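Local structure of glycerol dehydratase (Clostridium butyricum, 1R9D) at residues E37-T42 with A52-H57; L71-L76 with F267-A272; P285-Q290 with K352-K357; S524-C529 with G539-N544; V553-D558 with P664-V669. The protein is a B12-independent glycerol dehydratase of the glycyl radical family, which probably eliminates water from glycerol by radical chemistry to give 3-hydroxypropionaldehyde. All blocks are in the same frame, centred on the assembly; numbering follows the deposited sequence.

Contact 1. Residues E37-T42 with A52-H57; sequences ESFKQT and ALALKH
Glu-37 and His-57 supply the strong polar link between two helices, 30-40 and 47-61, that follow each other in the chain and pack as a helical hairpin. NE2 of the imidazole donates to OE1 of Glu-37 over 2.7 Å, and the bond is nearly straight at 176°. The acceptor lies in the plane of the ring at its edge, yet the imidazole meets the carboxylate from above, 63° out of the carboxylate plane, the two planes being almost perpendicular. An extended Glu-37 chain, with CG anti to the backbone N (chi1 164°), carries the carboxylate far enough to reach the ring.

A second polar approach is much softer. Ser-38 OG lies 3.5 Å from Leu-53 O, at best a weak bond, and rests 3.3 Å from Ala-54 CA, where the two segments come closest.

Apolar contacts fill in around this point. Ser-38 CB touches His-57 CB at 3.9 Å, and the methyl of Ala-54 sits at the edge of the Phe-39 ring, 3.8 Å from CE1. Farther along, the Thr-42 and Leu-53 side chains run alongside in opposite senses, Thr-42 CG2 3.7 Å from Leu-53 CD1. Trp-126 also meets the Phe-39 ring.

Chemically, the hairpin joins an apolar seam to a histidine-carboxylate pair at its more exposed side, and the neighbouring negative charge would probably raise the proton affinity of His-57.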
# COMPACT_ATOMS: atom_id res chain seq x y z
N GLU A 37 7.36 -8.74 -19.23
CA GLU A 37 8.31 -7.78 -19.79
C GLU A 37 8.03 -6.37 -19.26
O GLU A 37 8.95 -5.64 -18.91
CB GLU A 37 8.23 -7.81 -21.32
CG GLU A 37 8.87 -6.62 -22.01
CD GLU A 37 8.98 -6.81 -23.52
OE1 GLU A 37 7.98 -7.24 -24.14
OE2 GLU A 37 10.06 -6.53 -24.08
N SER A 38 6.75 -6.00 -19.21
CA SER A 38 6.37 -4.68 -18.73
C SER A 38 6.71 -4.49 -17.26
O SER A 38 7.33 -3.50 -16.88
CB SER A 38 4.87 -4.44 -18.95
OG SER A 38 4.51 -3.13 -18.54
N PHE A 39 6.31 -5.44 -16.41
CA PHE A 39 6.59 -5.33 -14.98
C PHE A 39 8.08 -5.22 -14.66
O PHE A 39 8.47 -4.56 -13.71
CB PHE A 39 5.98 -6.52 -14.23
CG PHE A 39 4.61 -6.24 -13.65
CD1 PHE A 39 3.55 -5.92 -14.49
CD2 PHE A 39 4.40 -6.27 -12.28
CE1 PHE A 39 2.28 -5.63 -13.96
CE2 PHE A 39 3.15 -5.98 -11.74
CZ PHE A 39 2.09 -5.66 -12.58
N LYS A 40 8.91 -5.88 -15.46
CA LYS A 40 10.35 -5.82 -15.25
C LYS A 40 10.88 -4.41 -15.45
O LYS A 40 11.93 -4.05 -14.92
CB LYS A 40 11.08 -6.78 -16.20
CG LYS A 40 10.97 -8.24 -15.82
CD LYS A 40 11.75 -9.12 -16.78
CE LYS A 40 11.68 -10.58 -16.36
NZ LYS A 40 12.37 -11.48 -17.33
N GLN A 41 10.14 -3.61 -16.21
CA GLN A 41 10.53 -2.23 -16.50
C GLN A 41 9.83 -1.17 -15.66
O GLN A 41 10.12 0.02 -15.81
CB GLN A 41 10.28 -1.92 -17.98
CG GLN A 41 11.12 -2.74 -18.93
CD GLN A 41 12.60 -2.55 -18.68
OE1 GLN A 41 13.10 -1.43 -18.73
NE2 GLN A 41 13.30 -3.65 -18.41
N THR A 42 8.93 -1.58 -14.78
CA THR A 42 8.19 -0.62 -13.96
C THR A 42 8.28 -0.87 -12.45
O THR A 42 7.40 -0.46 -11.70
CB THR A 42 6.70 -0.61 -14.36
OG1 THR A 42 6.14 -1.91 -14.14
CG2 THR A 42 6.54 -0.25 -15.83
N ALA A 52 -1.48 -0.03 -15.45
CA ALA A 52 -1.83 0.74 -16.64
C ALA A 52 -0.79 0.54 -17.74
O ALA A 52 -1.14 0.30 -18.90
CB ALA A 52 -1.95 2.23 -16.29
N LEU A 53 0.48 0.64 -17.38
CA LEU A 53 1.57 0.47 -18.34
C LEU A 53 1.64 -0.95 -18.88
O LEU A 53 2.07 -1.17 -20.02
CB LEU A 53 2.91 0.85 -17.69
CG LEU A 53 3.02 2.33 -17.30
CD1 LEU A 53 4.22 2.55 -16.40
CD2 LEU A 53 3.12 3.18 -18.56
N ALA A 54 1.23 -1.92 -18.07
CA ALA A 54 1.23 -3.31 -18.50
C ALA A 54 0.12 -3.52 -19.53
O ALA A 54 0.33 -4.16 -20.56
CB ALA A 54 1.02 -4.24 -17.30
N LEU A 55 -1.07 -2.99 -19.25
CA LEU A 55 -2.17 -3.12 -20.19
C LEU A 55 -1.76 -2.47 -21.51
O LEU A 55 -2.04 -3.00 -22.59
CB LEU A 55 -3.44 -2.45 -19.64
CG LEU A 55 -4.67 -2.50 -20.56
CD1 LEU A 55 -5.00 -3.94 -20.90
CD2 LEU A 55 -5.86 -1.83 -19.88
N LYS A 56 -1.10 -1.32 -21.43
CA LYS A 56 -0.64 -0.60 -22.62
C LYS A 56 0.31 -1.49 -23.43
O LYS A 56 0.14 -1.64 -24.65
CB LYS A 56 0.09 0.68 -22.20
CG LYS A 56 0.72 1.48 -23.34
CD LYS A 56 1.40 2.73 -22.79
CE LYS A 56 1.86 3.68 -23.89
NZ LYS A 56 2.99 3.13 -24.69
N HIS A 57 1.29 -2.08 -22.76
CA HIS A 57 2.28 -2.93 -23.43
C HIS A 57 1.63 -4.16 -24.06
O HIS A 57 2.04 -4.62 -25.13
CB HIS A 57 3.35 -3.37 -22.43
CG HIS A 57 4.56 -3.97 -23.08
ND1 HIS A 57 5.33 -3.28 -23.99
CD2 HIS A 57 5.14 -5.18 -22.93
CE1 HIS A 57 6.34 -4.05 -24.38
NE2 HIS A 57 6.25 -5.20 -23.75

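Contact 2. Residues L71-L76 with F267-A272; sequences LIVGSL and FWFIHA
Trp-268, on helix 260-277, meets Ile-72, Val-73 and Gly-74 of the irregular segment 71-76, several atoms along its edge taking part. Its CB touches Ile-72 CG2 at 3.8 Å, and CG lies only slightly farther from the same methyl. With CG anti to the backbone N (chi1 -178°), the indole swings out toward the loop, bringing CD1 to 3.3 Å from Val-73 O. Next along the edge, NE1 donates to Gly-74 O over 2.8 Å; the N-H...O angle is 159°, and the donor is tilted 23° from the carbonyl plane. CZ2, on the benzo ring, still lies 4.0 Å from that oxygen. One indole face carries Ala-272 CB, one helical turn on, which in turn meets Leu-76 CD2 at 4.0 Å. Beside the indole, the Phe-269 ring approaches Val-73 O and Gly-74 CA. The largely buried loop is thus wedged between helices: 260-277 holds it through Trp-268, 304-317 touches Ile-72 through Cys-313, and 236-252 covers Val-73 through Ile-245 and Cys-249.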
# COMPACT_ATOMS: atom_id res chain seq x y z
N LEU A 71 -17.98 -10.16 -39.00
CA LEU A 71 -18.52 -8.82 -39.20
C LEU A 71 -18.10 -7.99 -37.99
O LEU A 71 -17.86 -6.79 -38.08
CB LEU A 71 -20.05 -8.84 -39.31
CG LEU A 71 -20.69 -9.38 -40.59
CD1 LEU A 71 -22.20 -9.39 -40.44
CD2 LEU A 71 -20.29 -8.51 -41.77
N ILE A 72 -18.00 -8.66 -36.84
CA ILE A 72 -17.59 -8.03 -35.59
C ILE A 72 -16.21 -8.60 -35.29
O ILE A 72 -16.05 -9.81 -35.14
CB ILE A 72 -18.56 -8.39 -34.43
CG1 ILE A 72 -19.94 -7.79 -34.71
CG2 ILE A 72 -17.99 -7.89 -33.10
CD1 ILE A 72 -19.99 -6.27 -34.70
N VAL A 73 -15.20 -7.74 -35.19
CA VAL A 73 -13.84 -8.20 -34.95
C VAL A 73 -13.28 -7.94 -33.56
O VAL A 73 -13.75 -7.06 -32.84
CB VAL A 73 -12.87 -7.60 -36.00
CG1 VAL A 73 -13.25 -8.07 -37.39
CG2 VAL A 73 -12.90 -6.08 -35.93
N GLY A 74 -12.26 -8.72 -33.21
CA GLY A 74 -11.62 -8.60 -31.91
C GLY A 74 -11.48 -9.99 -31.32
O GLY A 74 -12.45 -10.55 -30.81
N SER A 75 -10.28 -10.55 -31.39
CA SER A 75 -10.01 -11.89 -30.88
C SER A 75 -8.88 -11.83 -29.86
O SER A 75 -7.83 -11.25 -30.12
CB SER A 75 -9.62 -12.84 -32.02
OG SER A 75 -10.68 -12.98 -32.94
N LEU A 76 -9.10 -12.47 -28.71
CA LEU A 76 -8.13 -12.49 -27.63
C LEU A 76 -7.03 -13.53 -27.79
O LEU A 76 -5.98 -13.44 -27.17
CB LEU A 76 -8.83 -12.71 -26.29
CG LEU A 76 -9.98 -11.75 -25.94
CD1 LEU A 76 -10.37 -11.96 -24.48
CD2 LEU A 76 -9.55 -10.31 -26.16
N PHE A 267 -19.23 -2.13 -28.48
CA PHE A 267 -19.62 -2.95 -27.34
C PHE A 267 -18.61 -4.08 -27.17
O PHE A 267 -18.09 -4.30 -26.09
CB PHE A 267 -21.01 -3.56 -27.55
CG PHE A 267 -21.30 -4.72 -26.64
CD1 PHE A 267 -21.66 -4.51 -25.32
CD2 PHE A 267 -21.14 -6.03 -27.10
CE1 PHE A 267 -21.87 -5.59 -24.46
CE2 PHE A 267 -21.34 -7.11 -26.25
CZ PHE A 267 -21.70 -6.88 -24.92
N TRP A 268 -18.34 -4.80 -28.26
CA TRP A 268 -17.41 -5.91 -28.19
C TRP A 268 -16.00 -5.50 -27.78
O TRP A 268 -15.34 -6.22 -27.04
CB TRP A 268 -17.37 -6.69 -29.51
CG TRP A 268 -16.44 -7.86 -29.41
CD1 TRP A 268 -15.24 -8.02 -30.04
CD2 TRP A 268 -16.59 -8.99 -28.54
NE1 TRP A 268 -14.62 -9.16 -29.61
CE2 TRP A 268 -15.42 -9.78 -28.69
CE3 TRP A 268 -17.58 -9.41 -27.65
CZ2 TRP A 268 -15.23 -10.97 -27.97
CZ3 TRP A 268 -17.39 -10.60 -26.94
CH2 TRP A 268 -16.22 -11.36 -27.10
N PHE A 269 -15.52 -4.35 -28.26
CA PHE A 269 -14.18 -3.92 -27.88
C PHE A 269 -14.12 -3.63 -26.38
O PHE A 269 -13.15 -3.96 -25.71
CB PHE A 269 -13.74 -2.67 -28.66
CG PHE A 269 -13.17 -2.98 -30.02
CD1 PHE A 269 -12.15 -3.92 -30.17
CD2 PHE A 269 -13.65 -2.33 -31.15
CE1 PHE A 269 -11.61 -4.21 -31.42
CE2 PHE A 269 -13.12 -2.61 -32.42
CZ PHE A 269 -12.10 -3.55 -32.55
N ILE A 270 -15.17 -3.01 -25.85
CA ILE A 270 -15.20 -2.73 -24.41
C ILE A 270 -15.12 -4.07 -23.67
O ILE A 270 -14.27 -4.26 -22.79
CB ILE A 270 -16.52 -2.03 -24.00
CG1 ILE A 270 -16.60 -0.64 -24.61
CG2 ILE A 270 -16.61 -1.95 -22.48
CD1 ILE A 270 -17.96 0.00 -24.49
N HIS A 271 -16.01 -4.98 -24.03
CA HIS A 271 -16.07 -6.30 -23.40
C HIS A 271 -14.76 -7.06 -23.55
O HIS A 271 -14.24 -7.62 -22.59
CB HIS A 271 -17.22 -7.12 -24.01
CG HIS A 271 -17.57 -8.34 -23.23
ND1 HIS A 271 -18.38 -8.31 -22.11
CD2 HIS A 271 -17.21 -9.64 -23.39
CE1 HIS A 271 -18.50 -9.53 -21.62
NE2 HIS A 271 -17.80 -10.35 -22.38
N ALA A 272 -14.22 -7.08 -24.76
CA ALA A 272 -12.97 -7.80 -25.01
C ALA A 272 -11.79 -7.29 -24.20
O ALA A 272 -11.07 -8.08 -23.59
CB ALA A 272 -12.64 -7.75 -26.51

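Contact 3. Residues P285-Q290 with K352-K357; sequences PARFDQ and KDATNK
Gln-290 and Ala-354 make the central bond of this contact, and the folded shape of the glutamine explains it. CG is anti to the carbonyl carbon, and a bend at chi2 (-56°) turns the amide back so that NE2 donates to Ala-354 O over 2.9 Å. The bond is straight, 168°, although the donor stands above the carbonyl plane. The Ala-354 methyl lies obliquely beside the same amide, CB 3.5 Å from Gln-290 OE1. A second, weak bond runs from NE2 to Asp-289 OD2, and together the two limit rotation of the amide.

Asn-356, the N-cap of helix 357-369, answers from the other segment. Its CG sits between the backbone N and the carbonyl carbon (chi1 63°), from where ND2 donates to Asp-289 O over 3.0 Å. OD1, meanwhile, caps a backbone N in the first turn of that helix. A water joins the two amides, donating to Gln-290 OE1 at 3.1 Å and accepting from Asn-356 ND2 at 2.9 Å.

Arg-287, bent at chi3, lays one guanidinium face against Gln-290 CG, 3.5 Å above the plane and offset toward the rim of the group, while NH1 forms a salt bridge to Asp-427. Asp-289 OD2 is bound by Ser-359 OG and Gly-345 N. The start of helix 288-298 is thereby fastened to the N terminus of helix 357-369, with strand 341-344 alongside, its Val-344 touching Asp-289.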
# COMPACT_ATOMS: atom_id res chain seq x y z
N PRO A 285 -22.82 -8.67 -19.69
CA PRO A 285 -23.42 -7.62 -20.50
C PRO A 285 -24.67 -7.03 -19.83
O PRO A 285 -25.02 -5.88 -20.04
CB PRO A 285 -23.75 -8.34 -21.80
CG PRO A 285 -22.64 -9.35 -21.90
CD PRO A 285 -22.58 -9.89 -20.49
N ALA A 286 -25.33 -7.85 -19.01
CA ALA A 286 -26.54 -7.43 -18.31
C ALA A 286 -27.66 -6.97 -19.24
O ALA A 286 -28.00 -7.68 -20.19
CB ALA A 286 -26.21 -6.35 -17.29
N ARG A 287 -28.22 -5.78 -19.00
CA ARG A 287 -29.35 -5.29 -19.79
C ARG A 287 -29.04 -4.80 -21.20
O ARG A 287 -29.32 -3.65 -21.56
CB ARG A 287 -30.10 -4.20 -19.02
CG ARG A 287 -30.47 -4.59 -17.60
CD ARG A 287 -31.54 -3.67 -17.02
NE ARG A 287 -32.88 -4.01 -17.50
CZ ARG A 287 -33.98 -3.32 -17.18
NH1 ARG A 287 -33.88 -2.26 -16.39
NH2 ARG A 287 -35.17 -3.71 -17.62
N PHE A 288 -28.49 -5.70 -22.01
CA PHE A 288 -28.11 -5.43 -23.39
C PHE A 288 -29.25 -4.79 -24.19
O PHE A 288 -29.03 -3.84 -24.95
CB PHE A 288 -27.71 -6.76 -24.04
CG PHE A 288 -27.13 -6.64 -25.42
CD1 PHE A 288 -25.79 -6.30 -25.61
CD2 PHE A 288 -27.92 -6.92 -26.54
CE1 PHE A 288 -25.24 -6.27 -26.90
CE2 PHE A 288 -27.37 -6.89 -27.83
CZ PHE A 288 -26.03 -6.56 -28.01
N ASP A 289 -30.46 -5.30 -24.01
CA ASP A 289 -31.61 -4.77 -24.74
C ASP A 289 -31.92 -3.32 -24.39
O ASP A 289 -32.45 -2.58 -25.22
CB ASP A 289 -32.84 -5.66 -24.52
CG ASP A 289 -33.35 -5.63 -23.08
OD1 ASP A 289 -32.55 -5.40 -22.15
OD2 ASP A 289 -34.57 -5.87 -22.89
N GLN A 290 -31.58 -2.90 -23.18
CA GLN A 290 -31.86 -1.53 -22.77
C GLN A 290 -30.87 -0.50 -23.32
O GLN A 290 -31.28 0.58 -23.74
CB GLN A 290 -31.92 -1.45 -21.25
CG GLN A 290 -33.00 -2.36 -20.65
CD GLN A 290 -34.38 -2.07 -21.22
OE1 GLN A 290 -34.84 -0.93 -21.19
NE2 GLN A 290 -35.04 -3.10 -21.74
N LYS A 352 -42.22 0.90 -15.18
CA LYS A 352 -43.01 0.59 -16.36
C LYS A 352 -42.29 -0.50 -17.16
O LYS A 352 -41.07 -0.63 -17.06
CB LYS A 352 -43.19 1.82 -17.26
CG LYS A 352 -43.89 3.00 -16.61
CD LYS A 352 -44.34 3.99 -17.67
CE LYS A 352 -44.86 5.28 -17.06
NZ LYS A 352 -43.76 6.05 -16.42
N ASP A 353 -43.03 -1.27 -17.94
CA ASP A 353 -42.41 -2.34 -18.71
C ASP A 353 -41.38 -1.78 -19.69
O ASP A 353 -41.58 -0.73 -20.28
CB ASP A 353 -43.44 -3.14 -19.48
CG ASP A 353 -42.87 -4.44 -20.01
OD1 ASP A 353 -42.51 -5.30 -19.19
OD2 ASP A 353 -42.77 -4.58 -21.25
N ALA A 354 -40.28 -2.51 -19.86
CA ALA A 354 -39.20 -2.06 -20.75
C ALA A 354 -38.90 -2.99 -21.93
O ALA A 354 -37.84 -2.90 -22.53
CB ALA A 354 -37.93 -1.84 -19.94
N THR A 355 -39.83 -3.89 -22.25
CA THR A 355 -39.62 -4.80 -23.38
C THR A 355 -39.48 -4.00 -24.68
O THR A 355 -40.21 -3.03 -24.89
CB THR A 355 -40.83 -5.76 -23.56
OG1 THR A 355 -41.17 -6.36 -22.31
CG2 THR A 355 -40.48 -6.86 -24.55
N ASN A 356 -38.53 -4.40 -25.53
CA ASN A 356 -38.35 -3.72 -26.81
C ASN A 356 -37.91 -4.69 -27.91
O ASN A 356 -37.72 -5.88 -27.66
CB ASN A 356 -37.36 -2.54 -26.69
CG ASN A 356 -35.96 -2.96 -26.30
OD1 ASN A 356 -35.38 -3.88 -26.89
ND2 ASN A 356 -35.39 -2.27 -25.31
N LYS A 357 -37.75 -4.17 -29.12
CA LYS A 357 -37.37 -4.99 -30.26
C LYS A 357 -36.11 -5.83 -30.03
O LYS A 357 -36.06 -7.00 -30.40
CB LYS A 357 -37.18 -4.12 -31.50
CG LYS A 357 -36.87 -4.89 -32.77
CD LYS A 357 -38.05 -5.74 -33.20
CE LYS A 357 -37.77 -6.44 -34.52
NZ LYS A 357 -38.94 -7.24 -34.98
O HOH W 1 -36.18 0.08 -23.75

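Contact 4. Residues S524-C529 with G539-N544; sequences SMVDNC and GGAEYN
The amide of Asn-528 and the carboxylate of Glu-542 meet obliquely, their planes 81° apart. Asn-528 holds the third position of a type II beta turn, Val-526 to Cys-529, at positive phi, where its side chain projects toward the segment leading into strand 543-551. ND2 approaches OE1 of Glu-542 to 2.7 Å, but the angle at the hydrogen is only 130°, a weak bond despite its shortness. A bend at chi2 (63°) turns the Glu-542 carboxylate to that ND2, while the CG of Glu-542 lies over the centre of one face of the Tyr-543 ring, 3.7 Å above the plane.

Next to these groups the backbones come close: Cys-529 and Gly-540 have their CA atoms 4.4 Å apart. Asp-527 O and Gly-540 O are 3.2 Å from each other, two acceptors with no bond between them. Cys-529 SG packs on Gly-540 CA at 3.9 Å. Val-526 and Ala-541 meet through their methyls and share Leu-536 as a neighbour. The turn is also tied by backbone bonding of Asp-527 to Gly-440, beside strand 442-443, a parallel partner of 543-551. A water accepts from Asn-528 ND2 at 3.1 Å and lies 3.0 Å from Gly-540 O.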
# COMPACT_ATOMS: atom_id res chain seq x y z
N SER A 524 -12.55 2.66 -14.57
CA SER A 524 -12.98 3.87 -15.25
C SER A 524 -14.42 3.79 -15.74
O SER A 524 -15.04 4.82 -16.01
CB SER A 524 -12.04 4.16 -16.44
OG SER A 524 -12.18 3.20 -17.46
N MET A 525 -14.95 2.58 -15.85
CA MET A 525 -16.31 2.39 -16.34
C MET A 525 -17.34 2.05 -15.27
O MET A 525 -18.43 1.57 -15.58
CB MET A 525 -16.31 1.31 -17.43
CG MET A 525 -15.44 1.68 -18.62
SD MET A 525 -15.39 0.40 -19.88
CE MET A 525 -14.32 -0.77 -19.11
N VAL A 526 -17.01 2.30 -14.00
CA VAL A 526 -17.93 2.04 -12.89
C VAL A 526 -17.97 3.29 -12.01
O VAL A 526 -16.94 3.80 -11.58
CB VAL A 526 -17.50 0.82 -12.06
CG1 VAL A 526 -18.50 0.58 -10.93
CG2 VAL A 526 -17.42 -0.40 -12.96
N ASP A 527 -19.18 3.77 -11.74
CA ASP A 527 -19.38 5.00 -10.98
C ASP A 527 -18.69 5.31 -9.68
O ASP A 527 -18.51 4.47 -8.79
CB ASP A 527 -20.87 5.26 -10.81
CG ASP A 527 -21.45 6.03 -11.97
OD1 ASP A 527 -22.68 6.28 -11.97
OD2 ASP A 527 -20.67 6.39 -12.87
N ASN A 528 -18.31 6.59 -9.59
CA ASN A 528 -17.61 7.18 -8.48
C ASN A 528 -16.11 6.90 -8.51
O ASN A 528 -15.35 7.63 -7.91
CB ASN A 528 -18.23 6.72 -7.15
CG ASN A 528 -19.71 7.08 -7.05
OD1 ASN A 528 -20.32 7.55 -8.01
ND2 ASN A 528 -20.29 6.86 -5.87
N CYS A 529 -15.67 5.87 -9.24
CA CYS A 529 -14.23 5.60 -9.29
C CYS A 529 -13.46 6.83 -9.77
O CYS A 529 -12.54 7.28 -9.10
CB CYS A 529 -13.92 4.40 -10.18
SG CYS A 529 -14.29 2.79 -9.39
N GLY A 539 -12.44 0.48 -3.17
CA GLY A 539 -13.73 0.97 -2.72
C GLY A 539 -14.39 2.10 -3.51
O GLY A 539 -15.33 2.73 -3.02
N GLY A 540 -13.91 2.36 -4.73
CA GLY A 540 -14.49 3.42 -5.53
C GLY A 540 -15.95 3.28 -5.94
O GLY A 540 -16.64 4.28 -6.14
N ALA A 541 -16.45 2.05 -6.04
CA ALA A 541 -17.83 1.82 -6.45
C ALA A 541 -18.84 2.43 -5.48
O ALA A 541 -18.58 2.56 -4.29
CB ALA A 541 -18.10 0.32 -6.61
N GLU A 542 -20.00 2.80 -6.02
CA GLU A 542 -21.09 3.36 -5.21
C GLU A 542 -21.60 2.28 -4.25
O GLU A 542 -21.88 2.55 -3.08
CB GLU A 542 -22.23 3.82 -6.13
CG GLU A 542 -23.56 4.15 -5.42
CD GLU A 542 -23.46 5.33 -4.46
OE1 GLU A 542 -22.57 6.19 -4.66
OE2 GLU A 542 -24.28 5.39 -3.51
N TYR A 543 -21.71 1.06 -4.77
CA TYR A 543 -22.18 -0.08 -3.98
C TYR A 543 -21.08 -1.14 -3.85
O TYR A 543 -20.44 -1.48 -4.84
CB TYR A 543 -23.41 -0.71 -4.67
CG TYR A 543 -24.59 0.24 -4.83
CD1 TYR A 543 -25.05 0.61 -6.09
CD2 TYR A 543 -25.23 0.76 -3.71
CE1 TYR A 543 -26.14 1.48 -6.24
CE2 TYR A 543 -26.31 1.63 -3.84
CZ TYR A 543 -26.76 1.99 -5.10
OH TYR A 543 -27.84 2.85 -5.21
N ASN A 544 -20.87 -1.64 -2.64
CA ASN A 544 -19.85 -2.66 -2.39
C ASN A 544 -20.39 -3.84 -1.60
O ASN A 544 -21.07 -3.66 -0.58
CB ASN A 544 -18.67 -2.06 -1.63
CG ASN A 544 -17.79 -1.19 -2.51
OD1 ASN A 544 -16.94 -1.69 -3.24
ND2 ASN A 544 -18.01 0.12 -2.45
O HOH W 2 -18.11 5.72 -3.98

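Contact 5. Residues V553-D558 with P664-V669; sequences VANIGD and PLADGV
Asn-555 OD1 takes the backbone N-H of Ala-666 in a 2.8 Å bond, nearly straight at 172°, with the donor in the carbonyl plane and on a lone pair. A side chain in the first turn of helix 553-569 thus holds a loop at about the start of the glycine radical family region, where the two parts of a glycyl radical enzyme join. Asn-555 CG is anti to the carbonyl carbon (chi1 -57°), which points the amide at the loop. Around this bond the packing is close. Ala-666 CB lies 3.5 Å from the same OD1 and 3.8 Å from Ala-554 CB, and Leu-665 crosses the asparagine at about a right angle, its CB also 3.6 Å from OD1. At the start of the helix, Val-553 CG2 meets Val-669 CG1 at 4.3 Å.

In the next shell, Asp-657 takes a weak bond from Asn-555 ND2. The loop has its own supports: Asn-645 binds Leu-665, Asn-702 binds the carboxylate of Asp-667, and Leu-700 pairs with the backbone of Val-669. Helix 453-461 covers Val-553 and Leu-665. The residue Gly-668 is about 11 Å from a bound glycerol molecule, near it but not touching. A water bridge completes the contact, accepting from Ala-554 N at 2.9 Å and donating to Gly-668 O at 2.7 Å.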
# COMPACT_ATOMS: atom_id res chain seq x y z
N VAL A 553 -28.39 -27.26 0.24
CA VAL A 553 -29.63 -26.94 0.95
C VAL A 553 -30.61 -28.10 1.15
O VAL A 553 -31.11 -28.30 2.26
CB VAL A 553 -30.38 -25.77 0.26
CG1 VAL A 553 -31.69 -25.48 1.01
CG2 VAL A 553 -29.51 -24.51 0.29
N ALA A 554 -30.90 -28.87 0.10
CA ALA A 554 -31.83 -29.98 0.25
C ALA A 554 -31.25 -31.04 1.18
O ALA A 554 -31.98 -31.66 1.96
CB ALA A 554 -32.16 -30.60 -1.10
N ASN A 555 -29.94 -31.25 1.11
CA ASN A 555 -29.30 -32.24 1.96
C ASN A 555 -29.42 -31.86 3.44
O ASN A 555 -29.62 -32.72 4.30
CB ASN A 555 -27.82 -32.41 1.58
CG ASN A 555 -27.63 -32.80 0.12
OD1 ASN A 555 -27.46 -31.94 -0.74
ND2 ASN A 555 -27.70 -34.10 -0.16
N ILE A 556 -29.31 -30.57 3.73
CA ILE A 556 -29.43 -30.10 5.11
C ILE A 556 -30.85 -30.22 5.64
O ILE A 556 -31.06 -30.66 6.77
CB ILE A 556 -28.93 -28.63 5.25
CG1 ILE A 556 -27.41 -28.62 5.43
CG2 ILE A 556 -29.57 -27.96 6.47
CD1 ILE A 556 -26.66 -29.43 4.40
N GLY A 557 -31.83 -29.84 4.83
CA GLY A 557 -33.21 -29.94 5.26
C GLY A 557 -33.60 -31.38 5.52
O GLY A 557 -34.18 -31.71 6.56
N ASP A 558 -33.28 -32.26 4.57
CA ASP A 558 -33.59 -33.68 4.69
C ASP A 558 -32.83 -34.31 5.86
O ASP A 558 -33.36 -35.17 6.56
CB ASP A 558 -33.28 -34.41 3.38
CG ASP A 558 -34.14 -33.91 2.21
OD1 ASP A 558 -35.24 -33.37 2.46
OD2 ASP A 558 -33.72 -34.06 1.04
N PRO A 664 -22.87 -36.97 -4.86
CA PRO A 664 -23.10 -35.54 -5.10
C PRO A 664 -24.10 -34.93 -4.12
O PRO A 664 -24.97 -35.62 -3.61
CB PRO A 664 -23.64 -35.50 -6.52
CG PRO A 664 -23.00 -36.71 -7.17
CD PRO A 664 -23.14 -37.75 -6.09
N LEU A 665 -23.95 -33.64 -3.88
CA LEU A 665 -24.89 -32.92 -3.02
C LEU A 665 -25.92 -32.37 -4.00
O LEU A 665 -25.72 -32.46 -5.22
CB LEU A 665 -24.20 -31.76 -2.30
CG LEU A 665 -23.07 -32.10 -1.32
CD1 LEU A 665 -22.55 -30.81 -0.69
CD2 LEU A 665 -23.58 -33.05 -0.25
N ALA A 666 -27.01 -31.81 -3.49
CA ALA A 666 -28.04 -31.23 -4.34
C ALA A 666 -27.53 -29.91 -4.93
O ALA A 666 -26.66 -29.26 -4.34
CB ALA A 666 -29.31 -30.99 -3.54
N ASP A 667 -28.08 -29.52 -6.08
CA ASP A 667 -27.69 -28.29 -6.76
C ASP A 667 -28.57 -27.09 -6.38
O ASP A 667 -29.79 -27.16 -6.49
CB ASP A 667 -27.73 -28.52 -8.27
CG ASP A 667 -29.05 -29.13 -8.73
OD1 ASP A 667 -29.82 -28.43 -9.43
OD2 ASP A 667 -29.32 -30.30 -8.40
N GLY A 668 -27.95 -26.00 -5.94
CA GLY A 668 -28.70 -24.81 -5.57
C GLY A 668 -29.74 -25.10 -4.49
O GLY A 668 -29.43 -25.75 -3.50
N VAL A 669 -30.96 -24.62 -4.70
CA VAL A 669 -32.03 -24.87 -3.73
C VAL A 669 -33.00 -25.92 -4.28
O VAL A 669 -34.12 -26.05 -3.79
CB VAL A 669 -32.80 -23.57 -3.41
CG1 VAL A 669 -31.87 -22.59 -2.69
CG2 VAL A 669 -33.36 -22.94 -4.69
O HOH W 3 -30.64 -28.04 -2.68

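How the contacts relate
From the N terminus the five contacts follow in series, each closing before the next opens, so none nest or cross. Contact 1 closes a short helical hairpin. Contact 2 spans nearly two hundred residues, most of them helical, and brings an early loop onto helix 260-277. That helix is followed by helix 288-298, and contacts 2 and 3 touch, Phe-267 packing on Pro-285 and Phe-288; contact 3 closes a loop of about sixty residues. Contact 4, another short loop, meets contact 2 where Ile-270 packs on Met-525. Strand 543-551 runs directly into helix 553-569. Contact 5 ties the pyruvate formate lyase-like region to the glycine radical region, with its centre about 46 Å from that of contact 1.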